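Local coordinates for protein acyl-coenzyme A oxidase (Caenorhabditis elegans, PDB 5K3H) that catalyses the first, FAD-dependent step of peroxisomal beta-oxidation, desaturating acyl-CoA chains to (2E)-enoyl-CoAs while reducing oxygen to hydrogen peroxide, at residues G358-T361 with V362-E366; T539-F542 with I543-F547. One frame throughout, in Å; residues are numbered along the deposited sequence.

Contact 1. Residues G358-T361 with V362-E366; sequences GAET and VKLYE
Leu364 turns its CG beside its own backbone N (chi1 -71°), which lays the isobutyl group back along the helix onto Glu360, with CG 3.4 Å from Glu360 O. Val362 does the same with one branch: CG2 lies beside the backbone N and comes within 3.4 Å of Gly358 O, while CG1, anti to the backbone N, sits beside the carbonyl carbon. The motif is one turn of alpha-helix near the C-terminal end of helix 338-367, in the C-alpha1 region of the oxidase, and its evidence is four successive i to i+4 backbone hydrogen bonds. The first, Val362 N to Gly358 O, is close to straight at its hydrogen (173°), although its donor is tilted from the carbonyl plane. The third, Leu364 N to Glu360 O, is the shortest at 2.6 Å, and its donor lies nearly along the C=O axis. Glu360 O is therefore gripped by an amide and also covered by leucine carbons.

The side chains themselves meet little. Glu360 OE2 is engaged in a salt bridge with Arg549 on helix 520-553, and the nearest side-chain pair between Glu360 and Leu364 is OE1 to CD1 at 4.3 Å. Thr361 is held by its own helix: OG1 is hydrogen-bonded to Ala357 O, and Leu383 and Leu390 of helix 382-408 pack on the side chain. On the exposed side, Lys363 NZ lies 3.9 Å from Glu366 OE1, a long salt bridge. Tyr365 sends its ring away from the preceding turn, so that it meets Thr361 through its stem, with CB 3.3 Å from Thr361 O.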
loop_
_atom_site.group_PDB
_atom_site.type_symbol
_atom_site.label_atom_id
_atom_site.label_comp_id
_atom_site.label_asym_id
_atom_site.label_seq_id
_atom_site.Cartn_x
_atom_site.Cartn_y
_atom_site.Cartn_z
ATOM N N GLY B 358 12.273 18.056 -9.183
ATOM C CA GLY B 358 11.716 19.176 -8.459
ATOM C C GLY B 358 12.579 20.419 -8.570
ATOM O O GLY B 358 12.063 21.534 -8.709
ATOM N N ALA B 359 13.901 20.260 -8.470
ATOM C CA ALA B 359 14.757 21.432 -8.613
ATOM C C ALA B 359 14.589 22.075 -9.990
ATOM O O ALA B 359 14.523 23.306 -10.104
ATOM C CB ALA B 359 16.222 21.059 -8.372
ATOM N N GLU B 360 14.454 21.270 -11.042
ATOM C CA GLU B 360 14.323 21.868 -12.367
ATOM C C GLU B 360 12.963 22.529 -12.584
ATOM O O GLU B 360 12.884 23.587 -13.223
ATOM C CB GLU B 360 14.573 20.834 -13.451
ATOM C CG GLU B 360 15.902 21.025 -14.088
ATOM C CD GLU B 360 15.923 20.424 -15.427
ATOM O OE1 GLU B 360 14.869 20.484 -16.083
ATOM O OE2 GLU B 360 16.961 19.845 -15.797
ATOM N N THR B 361 11.876 21.934 -12.088
ATOM C CA THR B 361 10.579 22.571 -12.300
ATOM C C THR B 361 10.548 23.956 -11.660
ATOM O O THR B 361 10.067 24.917 -12.273
ATOM C CB THR B 361 9.440 21.699 -11.759
ATOM O OG1 THR B 361 9.978 20.594 -11.028
ATOM C CG2 THR B 361 8.604 21.148 -12.903
ATOM N N VAL B 362 11.125 24.095 -10.462
ATOM C CA VAL B 362 11.246 25.413 -9.845
ATOM C C VAL B 362 12.101 26.313 -10.722
ATOM O O VAL B 362 11.789 27.492 -10.929
ATOM C CB VAL B 362 11.843 25.289 -8.430
ATOM C CG1 VAL B 362 12.156 26.658 -7.874
ATOM C CG2 VAL B 362 10.912 24.534 -7.512
ATOM N N LYS B 363 13.179 25.763 -11.271
ATOM C CA LYS B 363 14.015 26.545 -12.170
ATOM C C LYS B 363 13.241 26.930 -13.421
ATOM O O LYS B 363 13.347 28.063 -13.898
ATOM C CB LYS B 363 15.283 25.760 -12.521
ATOM C CG LYS B 363 16.480 26.612 -12.924
ATOM C CD LYS B 363 16.814 27.690 -11.866
ATOM C CE LYS B 363 17.300 27.091 -10.533
ATOM N NZ LYS B 363 17.811 28.132 -9.591
ATOM N N LEU B 364 12.431 26.012 -13.956
ATOM C CA LEU B 364 11.674 26.342 -15.160
ATOM C C LEU B 364 10.589 27.371 -14.863
ATOM O O LEU B 364 10.355 28.276 -15.674
ATOM C CB LEU B 364 11.062 25.079 -15.784
ATOM C CG LEU B 364 12.027 24.083 -16.455
ATOM C CD1 LEU B 364 11.335 22.747 -16.763
ATOM C CD2 LEU B 364 12.743 24.659 -17.689
ATOM N N TYR B 365 9.917 27.241 -13.708
ATOM C CA TYR B 365 8.876 28.186 -13.306
ATOM C C TYR B 365 9.422 29.609 -13.236
ATOM O O TYR B 365 8.748 30.562 -13.645
ATOM C CB TYR B 365 8.291 27.732 -11.968
ATOM C CG TYR B 365 7.361 28.685 -11.244
ATOM C CD1 TYR B 365 6.053 28.887 -11.676
ATOM C CD2 TYR B 365 7.774 29.338 -10.079
ATOM C CE1 TYR B 365 5.187 29.745 -10.984
ATOM C CE2 TYR B 365 6.920 30.197 -9.382
ATOM C CZ TYR B 365 5.629 30.396 -9.838
ATOM O OH TYR B 365 4.782 31.244 -9.153
ATOM N N GLU B 366 10.653 29.769 -12.745
ATOM C CA GLU B 366 11.296 31.081 -12.763
ATOM C C GLU B 366 11.499 31.592 -14.183
ATOM O O GLU B 366 11.312 32.786 -14.450
ATOM C CB GLU B 366 12.638 31.020 -12.038
ATOM C CG GLU B 366 12.534 30.901 -10.538
ATOM C CD GLU B 366 13.886 30.629 -9.892
ATOM O OE1 GLU B 366 14.886 30.453 -10.638
ATOM O OE2 GLU B 366 13.943 30.576 -8.639
#

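Contact 2. Residues T539-F542 with I543-F547; sequences TRLF and IVEAF
Phe542 and Ala546 meet on the buried side of this alpha-helical turn, which belongs to helix 520-553 in the C-terminal helical region of the acyl-CoA oxidase. Four i to i+4 backbone hydrogen bonds define the turn; the shortest joins Ala546 N to Phe542 O at 2.9 Å. The Phe542 ring is carried beside its carbonyl carbon, CG anti to the backbone N (chi1 177°), and there CE2 only lightly touches Ala546 CB, at 4.4 Å and obliquely. Next to it, Ile543 folds CG1 back over the preceding turn, 3.4 Å from Thr539 O. Tight packing here comes from other helices: Leu386 of helix 382-408 touches Phe542, Ala353 of helix 338-367 touches Ile543, and Glu360 of that helix touches Ala546.

The more open side holds the partly exposed Arg540 and Glu545. Arg540 has its polar partners outside the turn: NH2 forms salt bridges with Glu574 and Asp577. Glu545 still packs closely, crossing Leu541 at a slant, its extended chain laying the carboxylate beside the leucine's branches. OE2 also makes a weak hydrogen bond to Gln496 NE2, and OE1 a long, weak ion pair with Arg549. With an alanine in place of Glu545, Leu541 CD1 would probably lose the cover of the glutamate chain, and Gln496 NE2 and Arg549 their weak partners on this residue. The approach is carbon to oxygen as well as carbon to carbon: Leu541 CD1 is 3.5 Å from Glu545 OE2 and 3.9 Å from Glu545 CG.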
loop_
_atom_site.group_PDB
_atom_site.type_symbol
_atom_site.label_atom_id
_atom_site.label_comp_id
_atom_site.label_asym_id
_atom_site.label_seq_id
_atom_site.Cartn_x
_atom_site.Cartn_y
_atom_site.Cartn_z
ATOM N N THR B 539 6.124 12.083 -18.833
ATOM C CA THR B 539 6.548 12.546 -17.519
ATOM C C THR B 539 7.806 11.810 -17.063
ATOM O O THR B 539 8.753 12.440 -16.581
ATOM C CB THR B 539 5.400 12.356 -16.517
ATOM O OG1 THR B 539 4.242 13.067 -16.980
ATOM C CG2 THR B 539 5.794 12.874 -15.143
ATOM N N ARG B 540 7.847 10.485 -17.256
ATOM C CA ARG B 540 9.042 9.710 -16.930
ATOM C C ARG B 540 10.235 10.139 -17.784
ATOM O O ARG B 540 11.378 10.150 -17.302
ATOM C CB ARG B 540 8.760 8.209 -17.073
ATOM C CG ARG B 540 7.697 7.728 -16.080
ATOM C CD ARG B 540 7.230 6.301 -16.302
ATOM N NE ARG B 540 8.204 5.313 -15.858
ATOM C CZ ARG B 540 7.960 4.009 -15.783
ATOM N NH1 ARG B 540 6.777 3.534 -16.120
ATOM N NH2 ARG B 540 8.890 3.172 -15.369
ATOM N N LEU B 541 10.005 10.467 -19.057
ATOM C CA LEU B 541 11.103 10.959 -19.887
ATOM C C LEU B 541 11.701 12.245 -19.317
ATOM O O LEU B 541 12.928 12.401 -19.274
ATOM C CB LEU B 541 10.622 11.172 -21.321
ATOM C CG LEU B 541 11.467 12.108 -22.190
ATOM C CD1 LEU B 541 12.850 11.496 -22.471
ATOM C CD2 LEU B 541 10.716 12.410 -23.482
ATOM N N PHE B 542 10.844 13.178 -18.875
ATOM C CA PHE B 542 11.326 14.412 -18.252
ATOM C C PHE B 542 12.193 14.120 -17.038
ATOM O O PHE B 542 13.240 14.741 -16.849
ATOM C CB PHE B 542 10.170 15.308 -17.822
ATOM C CG PHE B 542 10.635 16.560 -17.123
ATOM C CD1 PHE B 542 11.074 17.653 -17.855
ATOM C CD2 PHE B 542 10.694 16.621 -15.735
ATOM C CE1 PHE B 542 11.514 18.794 -17.219
ATOM C CE2 PHE B 542 11.142 17.767 -15.089
ATOM C CZ PHE B 542 11.548 18.854 -15.828
ATOM N N ILE B 543 11.751 13.197 -16.185
ATOM C CA ILE B 543 12.486 12.902 -14.960
ATOM C C ILE B 543 13.889 12.381 -15.280
ATOM O O ILE B 543 14.878 12.821 -14.684
ATOM C CB ILE B 543 11.678 11.904 -14.103
ATOM C CG1 ILE B 543 10.383 12.557 -13.599
ATOM C CG2 ILE B 543 12.513 11.391 -12.929
ATOM C CD1 ILE B 543 9.329 11.578 -13.132
ATOM N N VAL B 544 14.001 11.467 -16.249
ATOM C CA VAL B 544 15.310 10.972 -16.681
ATOM C C VAL B 544 16.189 12.115 -17.187
ATOM O O VAL B 544 17.388 12.171 -16.889
ATOM C CB VAL B 544 15.150 9.880 -17.757
ATOM C CG1 VAL B 544 16.517 9.515 -18.324
ATOM C CG2 VAL B 544 14.409 8.672 -17.208
ATOM N N GLU B 545 15.631 13.006 -18.015
ATOM C CA GLU B 545 16.454 14.079 -18.582
ATOM C C GLU B 545 16.933 15.052 -17.505
ATOM O O GLU B 545 18.062 15.559 -17.579
ATOM C CB GLU B 545 15.685 14.838 -19.668
ATOM C CG GLU B 545 15.407 14.034 -20.927
ATOM C CD GLU B 545 14.985 14.900 -22.108
ATOM O OE1 GLU B 545 15.822 15.661 -22.641
ATOM O OE2 GLU B 545 13.814 14.818 -22.521
ATOM N N ALA B 546 16.086 15.359 -16.511
ATOM C CA ALA B 546 16.533 16.241 -15.437
ATOM C C ALA B 546 17.625 15.581 -14.598
ATOM O O ALA B 546 18.612 16.227 -14.225
ATOM C CB ALA B 546 15.348 16.637 -14.561
ATOM N N PHE B 547 17.498 14.279 -14.350
ATOM C CA PHE B 547 18.546 13.554 -13.644
ATOM C C PHE B 547 19.852 13.597 -14.432
ATOM O O PHE B 547 20.919 13.877 -13.869
ATOM C CB PHE B 547 18.082 12.117 -13.395
ATOM C CG PHE B 547 18.866 11.381 -12.342
ATOM C CD1 PHE B 547 19.994 11.942 -11.753
ATOM C CD2 PHE B 547 18.528 10.079 -12.009
ATOM C CE1 PHE B 547 20.726 11.240 -10.801
ATOM C CE2 PHE B 547 19.264 9.371 -11.060
ATOM C CZ PHE B 547 20.358 9.945 -10.463
#

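In the fold
Contacts 1 and 2 are single turns of two helices, 338-367 and 520-553, that pack on each other, with their centres about 13 Å apart. Glu360 reaches across, its OE2 3.6 Å from Ala546 CA and its OE1 3.7 Å from Phe542 CZ, and Leu364 CD1 lies 4.0 Å from Phe542 CE1. Arg549, one turn beyond Glu545, pairs with both turns, by a salt bridge with Glu360 and by a long, weak ion pair with Glu545. Relative to the ligand sites they differ: contact 1 lies away from them, whereas the Arg540 side chain in contact 2 is about 5 Å from that of Arg536 and about 7 Å from that of Tyr581, both ATP-binding residues.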